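Long-range contacts in CLIP-associating protein (Drosophila melanogaster, PDB 4G3A), which tracks microtubule plus ends and stabilises dynamic microtubules, supporting mitotic spindle formation, kinetochore attachment and tubulin incorporation during poleward flux: residues S7-F12 with I42-M47; S69-S74 with R107-L112; A127-L132 with E146-T151; A187-L192 with A219-K224. All coordinates share one frame; numbering follows the deposited sequence. Where two conformers were deposited one is given.

Contact 1 of 4, residues S7-F12 with I42-M47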
loop_
_atom_site.group_PDB
_atom_site.type_symbol
_atom_site.label_atom_id
_atom_site.label_comp_id
_atom_site.label_asym_id
_atom_site.label_seq_id
_atom_site.Cartn_x
_atom_site.Cartn_y
_atom_site.Cartn_z
ATOM N N SER A 7 10.408 -28.539 -3.502
ATOM C CA SER A 7 9.147 -29.232 -3.762
ATOM C C SER A 7 8.066 -28.832 -2.765
ATOM O O SER A 7 6.865 -29.002 -3.021
ATOM C CB SER A 7 9.362 -30.749 -3.730
ATOM O OG SER A 7 10.014 -31.144 -2.536
ATOM N N ASP A 8 8.487 -28.298 -1.624
ATOM C CA ASP A 8 7.526 -27.788 -0.648
ATOM C C ASP A 8 8.066 -26.584 0.112
ATOM O O ASP A 8 9.223 -26.190 -0.060
ATOM C CB ASP A 8 7.107 -28.888 0.326
ATOM C CG ASP A 8 8.274 -29.458 1.088
ATOM O OD1 ASP A 8 8.094 -30.495 1.759
ATOM O OD2 ASP A 8 9.373 -28.873 1.009
ATOM N N LEU A 9 7.223 -26.004 0.955
ATOM C CA LEU A 9 7.615 -24.814 1.705
ATOM C C LEU A 9 8.895 -25.012 2.521
ATOM O O LEU A 9 9.794 -24.171 2.491
ATOM C CB LEU A 9 6.473 -24.359 2.611
ATOM C CG LEU A 9 5.661 -23.156 2.142
ATOM C CD1 LEU A 9 5.958 -21.988 3.048
ATOM C CD2 LEU A 9 5.969 -22.801 0.695
ATOM N N ASP A 10 8.983 -26.130 3.237
ATOM C CA ASP A 10 10.158 -26.402 4.058
ATOM C C ASP A 10 11.429 -26.378 3.217
ATOM O O ASP A 10 12.464 -25.869 3.652
ATOM C CB ASP A 10 10.012 -27.741 4.785
ATOM C CG ASP A 10 9.131 -27.638 6.016
ATOM O OD1 ASP A 10 9.248 -26.625 6.741
ATOM O OD2 ASP A 10 8.330 -28.565 6.262
ATOM N N GLY A 11 11.340 -26.921 2.007
ATOM C CA GLY A 11 12.444 -26.883 1.065
ATOM C C GLY A 11 12.891 -25.468 0.728
ATOM O O GLY A 11 14.089 -25.183 0.707
ATOM N N PHE A 12 11.937 -24.579 0.450
ATOM C CA PHE A 12 12.272 -23.188 0.178
ATOM C C PHE A 12 12.932 -22.555 1.400
ATOM O O PHE A 12 13.981 -21.926 1.298
ATOM C CB PHE A 12 11.024 -22.379 -0.210
ATOM C CG PHE A 12 10.597 -22.567 -1.640
ATOM C CD1 PHE A 12 11.267 -21.920 -2.667
ATOM C CD2 PHE A 12 9.519 -23.381 -1.956
ATOM C CE1 PHE A 12 10.877 -22.091 -3.986
ATOM C CE2 PHE A 12 9.122 -23.555 -3.271
ATOM C CZ PHE A 12 9.804 -22.911 -4.287
ATOM N N ILE A 42 0.698 -25.218 1.451
ATOM C CA ILE A 42 1.586 -24.388 2.264
ATOM C C ILE A 42 1.874 -25.018 3.619
ATOM O O ILE A 42 2.242 -24.324 4.573
ATOM C CB ILE A 42 1.077 -22.944 2.473
ATOM C CG1 ILE A 42 -0.363 -22.936 2.968
ATOM C CG2 ILE A 42 1.200 -22.135 1.194
ATOM C CD1 ILE A 42 -0.778 -21.667 3.629
ATOM N N VAL A 43 1.694 -26.332 3.710
ATOM C CA VAL A 43 2.149 -27.046 4.890
ATOM C C VAL A 43 3.640 -26.777 5.040
ATOM O O VAL A 43 4.377 -26.785 4.060
ATOM C CB VAL A 43 1.929 -28.566 4.769
ATOM C CG1 VAL A 43 2.620 -29.291 5.913
ATOM C CG2 VAL A 43 0.442 -28.890 4.758
ATOM N N CYS A 44 4.073 -26.508 6.263
ATOM C CA CYS A 44 5.492 -26.396 6.566
ATOM C C CYS A 44 5.687 -26.574 8.068
ATOM O O CYS A 44 4.722 -26.768 8.808
ATOM C CB CYS A 44 6.071 -25.057 6.088
ATOM S SG CYS A 44 5.385 -23.576 6.881
ATOM N N THR A 45 6.934 -26.499 8.517
ATOM C CA THR A 45 7.244 -26.657 9.930
ATOM C C THR A 45 6.703 -25.500 10.747
ATOM O O THR A 45 5.990 -25.703 11.728
ATOM C CB THR A 45 8.757 -26.765 10.164
ATOM O OG1 THR A 45 9.222 -28.029 9.681
ATOM C CG2 THR A 45 9.077 -26.641 11.647
ATOM N N ASP A 46 7.049 -24.287 10.334
ATOM C CA ASP A 46 6.623 -23.077 11.027
ATOM C C ASP A 46 6.576 -21.932 10.022
ATOM O O ASP A 46 7.595 -21.574 9.431
ATOM C CB ASP A 46 7.591 -22.754 12.168
ATOM C CG ASP A 46 7.088 -21.645 13.077
ATOM O OD1 ASP A 46 6.274 -20.808 12.622
ATOM O OD2 ASP A 46 7.524 -21.611 14.253
HETATM N N MSE A 47 5.385 -21.376 9.824
HETATM C CA MSE A 47 5.175 -20.310 8.846
HETATM C C MSE A 47 6.051 -19.097 9.142
HETATM O O MSE A 47 6.532 -18.430 8.229
HETATM C CB MSE A 47 3.699 -19.916 8.808
HETATM C CG MSE A 47 3.377 -18.758 7.877
HETATM SE SE MSE A 47 3.905 -19.080 6.022
HETATM C CE MSE A 47 2.618 -20.473 5.566
HETATM O O HOH W 1 4.619 -26.842 1.354
#
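Asp10, in the first turn of helix 9-18, and Cys44, in the loop leading to helix 47-58, bring their CA atoms within 5.3 Å, so the start of a helix lies against an irregular loop. This surface contact lies near the N-terminal end of the HEAT-repeat array that builds the TOG domain. Asp10 carries the polar half. Its CG is anti to the carbonyl carbon (chi1 -79°), which sends the carboxylate across the Thr45 side chain at about a right angle. OD1 takes the backbone N-H of Thr45 on its syn lone pair, 2.9 Å from Thr45 N in a fairly straight bond of 161°; Thr45 OG1 adds a weak bond to the same OD1 at 3.3 Å. Aspartate suits the place because a short acid can receive both donors at once. With an alanine here, Thr45 N would probably lose its acceptor and the loop would be likely to move more freely against helix 9-18. Leu9 supplies the apolar half: its CB lies 3.6 Å from Cys44 CB, its CD1 reaches to 4.4 Å from Met47 CE, and the side chain also packs on Phe34 and Leu35 of helix 21-36. The helix start is capped by Asp8, whose OD2 accepts from Gly11 N. A water completes the link, accepting from Leu9 N at 2.8 Å and donating to Val43 O at 2.7 Å.

Contact 2 of 4, residues S69-S74 with R107-L112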
loop_
_atom_site.group_PDB
_atom_site.type_symbol
_atom_site.label_atom_id
_atom_site.label_comp_id
_atom_site.label_asym_id
_atom_site.label_seq_id
_atom_site.Cartn_x
_atom_site.Cartn_y
_atom_site.Cartn_z
ATOM N N SER A 69 9.569 -10.867 -3.013
ATOM C CA SER A 69 9.132 -11.022 -1.632
ATOM C C SER A 69 7.762 -10.365 -1.393
ATOM O O SER A 69 6.920 -10.921 -0.686
ATOM C CB SER A 69 10.171 -10.464 -0.663
ATOM O OG SER A 69 10.175 -9.051 -0.681
ATOM N N LEU A 70 7.541 -9.192 -1.986
ATOM C CA LEU A 70 6.231 -8.525 -1.919
ATOM C C LEU A 70 5.153 -9.399 -2.564
ATOM O O LEU A 70 4.089 -9.627 -1.995
ATOM C CB LEU A 70 6.275 -7.168 -2.624
ATOM C CG LEU A 70 7.102 -6.059 -1.971
ATOM C CD1 LEU A 70 7.323 -4.918 -2.944
ATOM C CD2 LEU A 70 6.423 -5.561 -0.700
ATOM N N GLU A 71 5.446 -9.897 -3.757
ATOM C CA GLU A 71 4.567 -10.848 -4.422
ATOM C C GLU A 71 4.361 -12.106 -3.576
ATOM O O GLU A 71 3.259 -12.657 -3.527
ATOM C CB GLU A 71 5.135 -11.206 -5.797
ATOM C CG GLU A 71 5.123 -10.031 -6.779
ATOM C CD GLU A 71 5.767 -10.362 -8.121
ATOM O OE1 GLU A 71 6.631 -9.582 -8.567
ATOM O OE2 GLU A 71 5.418 -11.395 -8.728
ATOM N N ALA A 72 5.416 -12.547 -2.896
ATOM C CA ALA A 72 5.315 -13.731 -2.053
ATOM C C ALA A 72 4.389 -13.436 -0.891
ATOM O O ALA A 72 3.547 -14.263 -0.535
ATOM C CB ALA A 72 6.683 -14.160 -1.548
ATOM N N PHE A 73 4.549 -12.256 -0.293
ATOM C CA PHE A 73 3.689 -11.868 0.806
ATOM C C PHE A 73 2.245 -11.777 0.305
ATOM O O PHE A 73 1.321 -12.208 0.986
ATOM C CB PHE A 73 4.155 -10.547 1.443
ATOM C CG PHE A 73 5.287 -10.710 2.441
ATOM C CD1 PHE A 73 5.175 -11.598 3.501
ATOM C CD2 PHE A 73 6.442 -9.950 2.336
ATOM C CE1 PHE A 73 6.204 -11.748 4.428
ATOM C CE2 PHE A 73 7.484 -10.096 3.258
ATOM C CZ PHE A 73 7.363 -10.997 4.304
ATOM N N SER A 74 2.041 -11.213 -0.879
ATOM C CA SER A 74 0.689 -11.151 -1.425
ATOM C C SER A 74 0.062 -12.550 -1.494
ATOM O O SER A 74 -1.108 -12.737 -1.140
ATOM C CB SER A 74 0.678 -10.473 -2.798
ATOM O OG SER A 74 0.609 -9.060 -2.663
ATOM N N ARG A 107 6.930 -0.355 -6.652
ATOM C CA ARG A 107 5.837 0.392 -6.026
ATOM C C ARG A 107 4.503 -0.301 -6.297
ATOM O O ARG A 107 3.638 -0.381 -5.424
ATOM C CB ARG A 107 5.796 1.828 -6.549
ATOM C CG ARG A 107 7.081 2.604 -6.307
ATOM C CD ARG A 107 6.873 4.093 -6.531
ATOM N NE ARG A 107 6.439 4.371 -7.896
ATOM C CZ ARG A 107 7.271 4.542 -8.919
ATOM N NH1 ARG A 107 8.580 4.464 -8.728
ATOM N NH2 ARG A 107 6.796 4.787 -10.131
ATOM N N GLU A 108 4.344 -0.806 -7.514
ATOM C CA GLU A 108 3.112 -1.485 -7.912
ATOM C C GLU A 108 2.828 -2.671 -7.009
ATOM O O GLU A 108 1.742 -2.793 -6.440
ATOM C CB GLU A 108 3.217 -1.978 -9.352
ATOM C CG GLU A 108 2.913 -0.936 -10.403
ATOM C CD GLU A 108 3.378 -1.365 -11.786
ATOM O OE1 GLU A 108 3.666 -2.570 -11.971
ATOM O OE2 GLU A 108 3.458 -0.495 -12.682
ATOM N N LYS A 109 3.817 -3.548 -6.882
ATOM C CA LYS A 109 3.635 -4.760 -6.094
ATOM C C LYS A 109 3.431 -4.420 -4.623
ATOM O O LYS A 109 2.710 -5.117 -3.915
ATOM C CB LYS A 109 4.800 -5.731 -6.289
ATOM C CG LYS A 109 5.002 -6.169 -7.742
ATOM C CD LYS A 109 3.738 -6.795 -8.316
ATOM C CE LYS A 109 3.926 -7.206 -9.776
ATOM N NZ LYS A 109 2.663 -7.708 -10.363
ATOM N N ALA A 110 4.049 -3.333 -4.173
ATOM C CA ALA A 110 3.822 -2.853 -2.815
ATOM C C ALA A 110 2.373 -2.378 -2.648
ATOM O O ALA A 110 1.691 -2.746 -1.688
ATOM C CB ALA A 110 4.799 -1.737 -2.478
ATOM N N GLN A 111 1.892 -1.578 -3.595
ATOM C CA GLN A 111 0.510 -1.100 -3.522
ATOM C C GLN A 111 -0.427 -2.309 -3.576
ATOM O O GLN A 111 -1.432 -2.384 -2.870
ATOM C CB GLN A 111 0.216 -0.142 -4.680
ATOM C CG GLN A 111 0.778 1.282 -4.510
ATOM C CD GLN A 111 -0.090 2.154 -3.620
ATOM O OE1 GLN A 111 -0.913 1.653 -2.844
ATOM N NE2 GLN A 111 0.094 3.469 -3.717
ATOM N N LEU A 112 -0.075 -3.279 -4.410
ATOM C CA LEU A 112 -0.915 -4.462 -4.554
ATOM C C LEU A 112 -0.949 -5.286 -3.254
ATOM O O LEU A 112 -2.000 -5.770 -2.852
ATOM C CB LEU A 112 -0.469 -5.296 -5.766
ATOM C CG LEU A 112 -1.233 -6.582 -6.096
ATOM C CD1 LEU A 112 -2.745 -6.421 -5.957
ATOM C CD2 LEU A 112 -0.863 -7.066 -7.493
HETATM O O HOH W 2 2.236 -7.854 -4.303
#
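Leu70 sets its CB 4.2 Å from Lys109 CB and slides CD1 along the backbone of helix 104-119, 3.8 Å from Ala110 N. The small methyl of Ala110 lets the leucine branch come close to the helix itself. On the more open side, Glu71 runs out extended beyond CG and crosses Lys109 at a slant, with Glu71 CG 3.8 Å from Lys109 CD. Long chains suit this side, packing by their stems while Lys109 NZ stays 4.7 Å from Glu71 OE1, near enough for attraction but without a salt bridge. With a leucine at Glu71 the carboxylate is gone, and the Lys109 ammonium, its nearby opposite charge lost, would probably be freer to turn away. Further along, a water donates to both Ser74 OG, at 2.6 Å, and Lys109 O, at 2.8 Å; the small hydroxyl of serine suits this buried place, being also hydrogen-bonded to Asp116. Behind the first shell, Val95 of helix 88-98 packs on both Leu70 and Ala110. The helices, from HEAT 1 and HEAT 2, run nearly parallel at 19° with axes 9.0 Å apart, the stacking of successive repeats in an alpha-solenoid. Dispersion and a water bridge thus serve the inner part, and loose charge attraction the side nearer solvent.

Contact 3 of 4, residues A127-L132 with E146-T151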
loop_
_atom_site.group_PDB
_atom_site.type_symbol
_atom_site.label_atom_id
_atom_site.label_comp_id
_atom_site.label_asym_id
_atom_site.label_seq_id
_atom_site.Cartn_x
_atom_site.Cartn_y
_atom_site.Cartn_z
ATOM N N ALA A 127 -8.746 0.326 9.330
ATOM C CA ALA A 127 -7.579 -0.001 10.149
ATOM C C ALA A 127 -6.267 0.169 9.385
ATOM O O ALA A 127 -5.316 0.775 9.889
ATOM C CB ALA A 127 -7.691 -1.429 10.708
ATOM N N LEU A 128 -6.206 -0.376 8.173
ATOM C CA LEU A 128 -4.996 -0.263 7.363
ATOM C C LEU A 128 -4.690 1.167 6.939
ATOM O O LEU A 128 -3.553 1.618 7.023
ATOM C CB LEU A 128 -5.068 -1.131 6.111
ATOM C CG LEU A 128 -3.768 -1.066 5.289
ATOM C CD1 LEU A 128 -2.557 -1.468 6.140
ATOM C CD2 LEU A 128 -3.834 -1.927 4.025
ATOM N N ILE A 129 -5.693 1.880 6.444
ATOM C CA ILE A 129 -5.412 3.240 5.980
ATOM C C ILE A 129 -4.944 4.121 7.151
ATOM O O ILE A 129 -3.979 4.880 7.018
ATOM C CB ILE A 129 -6.612 3.874 5.230
ATOM C CG1 ILE A 129 -7.025 3.007 4.040
ATOM C CG2 ILE A 129 -6.273 5.295 4.783
ATOM C CD1 ILE A 129 -5.916 2.731 3.047
ATOM N N ASP A 130 -5.619 4.010 8.297
ATOM C CA ASP A 130 -5.215 4.757 9.494
ATOM C C ASP A 130 -3.774 4.430 9.881
ATOM O O ASP A 130 -2.985 5.311 10.204
ATOM C CB ASP A 130 -6.120 4.439 10.690
ATOM C CG ASP A 130 -7.512 5.048 10.577
ATOM O OD1 ASP A 130 -7.872 5.591 9.514
ATOM O OD2 ASP A 130 -8.256 4.964 11.578
ATOM N N LYS A 131 -3.435 3.147 9.861
ATOM C CA LYS A 131 -2.093 2.720 10.226
ATOM C C LYS A 131 -1.068 3.292 9.246
ATOM O O LYS A 131 -0.007 3.768 9.645
ATOM C CB LYS A 131 -2.009 1.184 10.241
ATOM C CG LYS A 131 -0.681 0.661 10.735
ATOM C CD LYS A 131 -0.421 1.085 12.188
ATOM C CE LYS A 131 0.709 0.242 12.827
ATOM N NZ LYS A 131 1.017 0.776 14.182
ATOM N N LEU A 132 -1.385 3.248 7.959
ATOM C CA LEU A 132 -0.490 3.811 6.955
ATOM C C LEU A 132 -0.318 5.312 7.191
ATOM O O LEU A 132 0.776 5.855 7.021
ATOM C CB LEU A 132 -1.060 3.589 5.557
ATOM C CG LEU A 132 -1.085 2.132 5.078
ATOM C CD1 LEU A 132 -1.834 2.044 3.766
ATOM C CD2 LEU A 132 0.323 1.626 4.907
ATOM N N GLU A 146 3.090 10.722 -1.950
ATOM C CA GLU A 146 2.225 10.682 -3.121
ATOM C C GLU A 146 1.529 9.327 -3.307
ATOM O O GLU A 146 0.339 9.268 -3.618
ATOM C CB GLU A 146 3.028 11.000 -4.377
ATOM C CG GLU A 146 2.173 10.987 -5.629
ATOM C CD GLU A 146 2.979 11.218 -6.882
ATOM O OE1 GLU A 146 4.219 11.312 -6.779
ATOM O OE2 GLU A 146 2.372 11.303 -7.969
ATOM N N GLU A 147 2.282 8.241 -3.135
ATOM C CA GLU A 147 1.721 6.904 -3.288
ATOM C C GLU A 147 0.621 6.662 -2.257
ATOM O O GLU A 147 -0.429 6.097 -2.578
ATOM C CB GLU A 147 2.818 5.830 -3.181
ATOM C CG GLU A 147 3.724 5.729 -4.401
ATOM C CD GLU A 147 3.010 5.156 -5.613
ATOM O OE1 GLU A 147 1.989 4.450 -5.432
ATOM O OE2 GLU A 147 3.474 5.405 -6.744
ATOM N N PHE A 148 0.860 7.097 -1.023
ATOM C CA PHE A 148 -0.124 6.900 0.023
ATOM C C PHE A 148 -1.451 7.585 -0.296
ATOM O O PHE A 148 -2.515 7.004 -0.063
ATOM C CB PHE A 148 0.393 7.321 1.403
ATOM C CG PHE A 148 -0.673 7.287 2.465
ATOM C CD1 PHE A 148 -1.375 6.113 2.712
ATOM C CD2 PHE A 148 -1.005 8.439 3.180
ATOM C CE1 PHE A 148 -2.376 6.078 3.662
ATOM C CE2 PHE A 148 -2.007 8.407 4.144
ATOM C CZ PHE A 148 -2.685 7.228 4.384
ATOM N N LEU A 149 -1.395 8.803 -0.840
ATOM C CA LEU A 149 -2.624 9.477 -1.270
ATOM C C LEU A 149 -3.356 8.592 -2.273
ATOM O O LEU A 149 -4.576 8.472 -2.222
ATOM C CB LEU A 149 -2.333 10.867 -1.849
ATOM C CG LEU A 149 -1.851 11.893 -0.810
ATOM C CD1 LEU A 149 -1.316 13.157 -1.467
ATOM C CD2 LEU A 149 -2.944 12.230 0.209
ATOM N N GLN A 150 -2.606 7.944 -3.158
ATOM C CA GLN A 150 -3.212 7.068 -4.153
ATOM C C GLN A 150 -3.813 5.824 -3.499
ATOM O O GLN A 150 -4.847 5.318 -3.941
ATOM C CB GLN A 150 -2.190 6.689 -5.228
ATOM C CG GLN A 150 -2.762 5.844 -6.356
ATOM C CD GLN A 150 -3.748 6.602 -7.214
ATOM O OE1 GLN A 150 -4.867 6.134 -7.462
ATOM N NE2 GLN A 150 -3.345 7.787 -7.671
ATOM N N THR A 151 -3.170 5.332 -2.439
ATOM C CA THR A 151 -3.715 4.202 -1.699
ATOM C C THR A 151 -5.082 4.567 -1.133
ATOM O O THR A 151 -6.010 3.757 -1.146
ATOM C CB THR A 151 -2.799 3.789 -0.523
ATOM O OG1 THR A 151 -1.487 3.478 -1.013
ATOM C CG2 THR A 151 -3.381 2.586 0.207
#
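Phe148 and Leu132 form the centre of this buried contact, where helices 125-136 and 142-159 lie antiparallel, their segment axes 10.9 Å apart at 163°. Two consecutive helices folded back on each other make the helical hairpin from which the alpha-solenoid of a TOG domain is built. Phe148 swings its CG anti to the backbone N (chi1 173°), and the ring thereby reaches across to the facing helix. There Leu132 CB comes to 3.4 Å from Phe148 CE1, and the carbonyl carbon of Leu132 sits over one face of the ring. Ile129 takes the far end: its CG2 branch lies 4.1 Å from Phe148 CZ. Its other branch goes elsewhere, curling back at chi2 (-56°) to put Ile129 CD1 3.8 Å from Thr151 CG2, the two side chains sliding past each other in opposite directions. Leu132 CD1 lies 3.9 Å from Thr151 CG2, and here the side chains cross at about a right angle. Threonine fits because it divides its roles: the methyl faces the isoleucine and leucine, while OG1 bonds to Gln111. Phe137 meets the Phe148 ring edge-to-face, and Leu114 of helix 104-119 packs on Leu132 and Thr151. Cohesion across the pair is therefore apolar, resting on shape and dispersion, and the one buried side-chain hydroxyl among the touching residues is satisfied by the neighbouring helix.

Contact 4 of 4, residues A187-L192 with A219-K224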
loop_
_atom_site.group_PDB
_atom_site.type_symbol
_atom_site.label_atom_id
_atom_site.label_comp_id
_atom_site.label_asym_id
_atom_site.label_seq_id
_atom_site.Cartn_x
_atom_site.Cartn_y
_atom_site.Cartn_z
ATOM N N ALA A 187 -1.027 15.712 -6.342
ATOM C CA ALA A 187 -1.691 14.486 -5.896
ATOM C C ALA A 187 -2.748 14.784 -4.835
ATOM O O ALA A 187 -3.810 14.166 -4.809
ATOM C CB ALA A 187 -0.664 13.516 -5.333
ATOM N N ALA A 188 -2.430 15.716 -3.943
ATOM C CA ALA A 188 -3.331 16.087 -2.863
ATOM C C ALA A 188 -4.609 16.685 -3.460
ATOM O O ALA A 188 -5.719 16.398 -3.000
ATOM C CB ALA A 188 -2.650 17.084 -1.930
ATOM N N ILE A 189 -4.438 17.516 -4.484
ATOM C CA ILE A 189 -5.572 18.108 -5.191
ATOM C C ILE A 189 -6.465 17.019 -5.758
ATOM O O ILE A 189 -7.658 16.979 -5.477
ATOM C CB ILE A 189 -5.116 19.014 -6.352
ATOM C CG1 ILE A 189 -4.372 20.232 -5.811
ATOM C CG2 ILE A 189 -6.319 19.459 -7.178
ATOM C CD1 ILE A 189 -3.665 21.038 -6.871
ATOM N N GLN A 190 -5.876 16.140 -6.559
ATOM C CA GLN A 190 -6.648 15.069 -7.168
ATOM C C GLN A 190 -7.306 14.158 -6.131
ATOM O O GLN A 190 -8.404 13.652 -6.371
ATOM C CB GLN A 190 -5.805 14.255 -8.152
ATOM C CG GLN A 190 -6.647 13.392 -9.068
ATOM C CD GLN A 190 -7.659 14.217 -9.844
ATOM O OE1 GLN A 190 -7.417 15.385 -10.149
ATOM N NE2 GLN A 190 -8.796 13.622 -10.160
ATOM N N THR A 191 -6.671 13.975 -4.975
ATOM C CA THR A 191 -7.246 13.141 -3.913
ATOM C C THR A 191 -8.543 13.739 -3.354
ATOM O O THR A 191 -9.525 13.026 -3.121
ATOM C CB THR A 191 -6.245 12.926 -2.742
ATOM O OG1 THR A 191 -5.085 12.243 -3.217
ATOM C CG2 THR A 191 -6.880 12.116 -1.633
ATOM N N LEU A 192 -8.544 15.051 -3.133
ATOM C CA LEU A 192 -9.754 15.743 -2.683
ATOM C C LEU A 192 -10.850 15.653 -3.744
ATOM O O LEU A 192 -12.034 15.501 -3.428
ATOM C CB LEU A 192 -9.442 17.197 -2.357
ATOM C CG LEU A 192 -8.562 17.330 -1.109
ATOM C CD1 LEU A 192 -8.055 18.754 -0.992
ATOM C CD2 LEU A 192 -9.348 16.919 0.136
ATOM N N ALA A 219 -10.924 27.900 -4.319
ATOM C CA ALA A 219 -11.611 28.277 -5.553
ATOM C C ALA A 219 -11.303 27.261 -6.645
ATOM O O ALA A 219 -12.182 26.859 -7.409
ATOM C CB ALA A 219 -11.204 29.691 -6.000
HETATM N N MSE A 220 -10.048 26.842 -6.698
HETATM C CA MSE A 220 -9.587 25.910 -7.707
HETATM C C MSE A 220 -10.223 24.540 -7.477
HETATM O O MSE A 220 -10.617 23.852 -8.419
HETATM C CB MSE A 220 -8.067 25.819 -7.625
HETATM C CG MSE A 220 -7.401 25.134 -8.798
HETATM SE SE MSE A 220 -6.221 23.724 -8.166
HETATM C CE MSE A 220 -7.556 22.694 -7.280
ATOM N N LEU A 221 -10.317 24.148 -6.213
ATOM C CA LEU A 221 -10.932 22.883 -5.849
ATOM C C LEU A 221 -12.411 22.925 -6.217
ATOM O O LEU A 221 -12.950 21.969 -6.771
ATOM C CB LEU A 221 -10.755 22.616 -4.354
ATOM C CG LEU A 221 -9.355 22.151 -3.926
ATOM C CD1 LEU A 221 -9.180 22.238 -2.419
ATOM C CD2 LEU A 221 -9.093 20.739 -4.400
ATOM N N GLU A 222 -13.065 24.047 -5.929
ATOM C CA GLU A 222 -14.483 24.148 -6.256
ATOM C C GLU A 222 -14.744 24.093 -7.765
ATOM O O GLU A 222 -15.754 23.542 -8.201
ATOM C CB GLU A 222 -15.139 25.356 -5.584
ATOM C CG GLU A 222 -15.231 25.170 -4.075
ATOM C CD GLU A 222 -16.355 25.963 -3.445
ATOM O OE1 GLU A 222 -17.531 25.662 -3.742
ATOM O OE2 GLU A 222 -16.063 26.869 -2.632
ATOM N N GLN A 223 -13.827 24.630 -8.561
ATOM C CA GLN A 223 -13.959 24.502 -10.009
ATOM C C GLN A 223 -13.880 23.032 -10.401
ATOM O O GLN A 223 -14.674 22.555 -11.203
ATOM C CB GLN A 223 -12.888 25.308 -10.742
ATOM C CG GLN A 223 -13.196 26.788 -10.831
ATOM C CD GLN A 223 -12.027 27.601 -11.360
ATOM O OE1 GLN A 223 -11.027 27.047 -11.821
ATOM N NE2 GLN A 223 -12.147 28.922 -11.290
ATOM N N LYS A 224 -12.937 22.309 -9.808
ATOM C CA LYS A 224 -12.794 20.893 -10.126
ATOM C C LYS A 224 -14.002 20.055 -9.698
ATOM O O LYS A 224 -14.394 19.122 -10.399
ATOM C CB LYS A 224 -11.487 20.348 -9.562
ATOM C CG LYS A 224 -10.288 20.827 -10.351
ATOM C CD LYS A 224 -8.985 20.606 -9.611
ATOM C CE LYS A 224 -7.800 21.084 -10.444
ATOM N NZ LYS A 224 -7.558 20.196 -11.618
HETATM O O HOH W 3 -6.177 17.621 -10.430
#
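Ile189 points at helix 215-229, the last helix of the chain, and meets three side chains there, two of them, Met220 and Lys224, at about a right angle. Its CG2 branch, anti to the backbone N, takes most of the contact: it lies 3.5 Å from CE of Met220, a selenomethionine, which is tighter than ordinary carbon packing, and 3.8 Å from Lys224 CD. Met220 folds back at chi2 and chi3 to bring that methyl round, while its SE stands 3.9 Å from Ile189 CD1. A beta-branched residue suits this spot, since its two arms can touch different parts of one flexible chain. Helix 182-199 belongs to HEAT 3, and helix 215-229 lies against it at 48° with segment axes 10.5 Å apart, closing the C-terminal end of the alpha-solenoid. Deeper in, Leu192 and Leu221 meet on a slant, with Leu192 CD1 3.9 Å from Leu221 CD1 and the CD2 branch of Leu221 resting between Leu192 and Ile189. Val173 and Cys174 of helix 170-175 pack on Leu192 as well. Lys224 suits the margin, laying its aliphatic stem on Ile189 CG2. Within helix 182-199, Ala187 O accepts from Thr191 N and, from the opposite face of its carbonyl plane, from Thr191 OG1 at 2.8 Å.

The four contacts follow one another along both chain and solenoid, from contact 1 near the N-terminal end to contact 4 near the C-terminal end, whose centres lie about 49 Å apart on opposite sides of the chain's centre. Contacts 2 and 3, with centres about 15 Å apart, are joined by polar groups: besides its bond to Thr151, Gln111 places NE2 2.7 Å from Glu147 OE1, a probable hydrogen bond. Contacts 3 and 4 meet by packing, Leu149 CB lying 3.4 Å from Thr191 OG1. Contact 1 remains about 8 Å from contact 2 at the nearest atoms. All four are structural packing, successive parts of the helical array of this microtubule-binding protein's TOG-like domain.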